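Local coordinates for protein amidohydrolase (Thermotoga maritima, PDB 3OOQ) that belongs to the amidohydrolase family of TIM-barrel hydrolases and may act as an allantoinase, though its substrate is not firmly established, at residues 12-17 with 24-29. Residues are numbered along the deposited sequence; the frame is centred on the assembly and turned at random.
Sequences ATVFPI and GDVLVS
Gly24 donates its backbone N-H to the carbonyl oxygen of Ala12, and this bond ties the start of strand 24-29 to the start of strand 12-14. It measures 2.9 Å from Gly24 N to Ala12 O and is nearly straight at the hydrogen (165°). Ala12 and Gly24 form an antiparallel hydrogen-bonded pair, their CA atoms 5.7 Å apart. This is the one bridge across the contact; with the strand axes at 78° to each other, the chains diverge beyond it.

Apolar contact fills the corner of that splay. Val14 has CG1 anti to its backbone N (chi1 -178°), which turns that methyl to Val26, two residues beyond Gly24, with Val14 CG1 lying 3.8 Å from Val26 CG2. The other methyl lies against the main chain of Gly24, Val14 CG2 being 3.5 Å from Gly24 O, and it also comes within 4.0 Å of Val26 CG2. The two side chains meet at a slant, and Val26 touches with the methyl beside its own backbone N.

The Asp25 carboxylate reaches out of the contact: OD1 accepts from Asn11 N, while OD2 accepts from Ile40 N and forms a salt bridge with Lys10 NZ.

The corner joins two sheets, where the chain passes from one to the other; as in related amidohydrolases, these first strands probably help build the small beta domain beside the TIM barrel. Strand 24-29 runs on between strands 7-10 and 32-37 of the small N-terminal sheet, whereas strand 12-14 turns away to pair in parallel with strand 54-64, whose Leu55 packs against both Ala12 and Val26; farther along, Phe15 and Ile17 lie against helix 329-334.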
loop_
_atom_site.group_PDB
_atom_site.type_symbol
_atom_site.label_atom_id
_atom_site.label_comp_id
_atom_site.label_asym_id
_atom_site.label_seq_id
_atom_site.Cartn_x
_atom_site.Cartn_y
_atom_site.Cartn_z
ATOM N N ALA F 12 -50.497 36.583 23.917
ATOM C CA ALA F 12 -49.965 35.234 23.796
ATOM C C ALA F 12 -50.101 34.506 25.126
ATOM O O ALA F 12 -50.245 35.136 26.177
ATOM C CB ALA F 12 -48.486 35.284 23.392
ATOM N N THR F 13 -50.049 33.177 25.087
ATOM C CA THR F 13 -49.666 32.421 26.280
ATOM C C THR F 13 -48.135 32.507 26.297
ATOM O O THR F 13 -47.450 31.935 25.429
ATOM C CB THR F 13 -50.134 30.960 26.235
ATOM O OG1 THR F 13 -51.559 30.915 26.080
ATOM C CG2 THR F 13 -49.722 30.204 27.518
ATOM N N VAL F 14 -47.618 33.256 27.269
ATOM C CA VAL F 14 -46.187 33.531 27.374
ATOM C C VAL F 14 -45.543 32.508 28.301
ATOM O O VAL F 14 -46.017 32.295 29.427
ATOM C CB VAL F 14 -45.892 34.993 27.892
ATOM C CG1 VAL F 14 -44.375 35.269 27.946
ATOM C CG2 VAL F 14 -46.578 36.034 27.009
ATOM N N PHE F 15 -44.467 31.887 27.818
ATOM C CA PHE F 15 -43.668 30.949 28.589
ATOM C C PHE F 15 -42.296 31.555 28.906
ATOM O O PHE F 15 -41.345 31.374 28.133
ATOM C CB PHE F 15 -43.503 29.636 27.802
ATOM C CG PHE F 15 -44.652 28.677 27.966
ATOM C CD1 PHE F 15 -45.867 28.894 27.320
ATOM C CD2 PHE F 15 -44.512 27.543 28.751
ATOM C CE1 PHE F 15 -46.940 28.006 27.467
ATOM C CE2 PHE F 15 -45.580 26.642 28.907
ATOM C CZ PHE F 15 -46.798 26.884 28.259
ATOM N N PRO F 16 -42.175 32.274 30.047
ATOM C CA PRO F 16 -40.873 32.846 30.415
ATOM C C PRO F 16 -39.798 31.789 30.707
ATOM O O PRO F 16 -38.602 32.108 30.639
ATOM C CB PRO F 16 -41.169 33.628 31.704
ATOM C CG PRO F 16 -42.633 33.772 31.774
ATOM C CD PRO F 16 -43.214 32.596 31.048
ATOM N N ILE F 17 -40.247 30.573 31.055
ATOM C CA ILE F 17 -39.426 29.401 31.398
ATOM C C ILE F 17 -38.942 29.427 32.824
ATOM O O ILE F 17 -39.023 28.426 33.515
ATOM C CB ILE F 17 -38.192 29.150 30.441
ATOM C CG1 ILE F 17 -38.633 28.830 29.011
ATOM C CG2 ILE F 17 -37.286 28.038 31.005
ATOM C CD1 ILE F 17 -39.702 27.754 28.884
ATOM N N GLY F 24 -50.603 36.974 28.396
ATOM C CA GLY F 24 -50.086 38.324 28.562
ATOM C C GLY F 24 -49.200 38.812 27.446
ATOM O O GLY F 24 -49.212 38.270 26.340
ATOM N N ASP F 25 -48.408 39.829 27.759
ATOM C CA ASP F 25 -47.730 40.632 26.752
ATOM C C ASP F 25 -46.226 40.677 26.980
ATOM O O ASP F 25 -45.730 40.474 28.107
ATOM C CB ASP F 25 -48.259 42.075 26.756
ATOM C CG ASP F 25 -49.781 42.161 26.744
ATOM O OD1 ASP F 25 -50.444 41.334 26.086
ATOM O OD2 ASP F 25 -50.324 43.081 27.397
ATOM N N VAL F 26 -45.506 40.965 25.899
ATOM C CA VAL F 26 -44.069 41.129 25.963
ATOM C C VAL F 26 -43.723 42.336 25.100
ATOM O O VAL F 26 -44.096 42.399 23.932
ATOM C CB VAL F 26 -43.328 39.839 25.473
ATOM C CG1 VAL F 26 -41.827 40.060 25.371
ATOM C CG2 VAL F 26 -43.649 38.645 26.375
ATOM N N LEU F 27 -43.008 43.285 25.687
ATOM C CA LEU F 27 -42.566 44.491 24.985
ATOM C C LEU F 27 -41.077 44.396 24.725
ATOM O O LEU F 27 -40.287 44.099 25.640
ATOM C CB LEU F 27 -42.863 45.755 25.807
ATOM C CG LEU F 27 -42.344 47.110 25.297
ATOM C CD1 LEU F 27 -43.022 47.525 24.004
ATOM C CD2 LEU F 27 -42.528 48.211 26.354
ATOM N N VAL F 28 -40.710 44.670 23.478
ATOM C CA VAL F 28 -39.349 44.562 23.008
ATOM C C VAL F 28 -38.921 45.933 22.533
ATOM O O VAL F 28 -39.687 46.619 21.833
ATOM C CB VAL F 28 -39.269 43.558 21.812
ATOM C CG1 VAL F 28 -37.924 43.642 21.080
ATOM C CG2 VAL F 28 -39.537 42.145 22.279
ATOM N N SER F 29 -37.723 46.346 22.936
ATOM C CA SER F 29 -37.102 47.557 22.396
ATOM C C SER F 29 -35.592 47.427 22.436
ATOM O O SER F 29 -35.053 46.747 23.318
ATOM C CB SER F 29 -37.546 48.818 23.160
ATOM O OG SER F 29 -36.830 48.985 24.362
#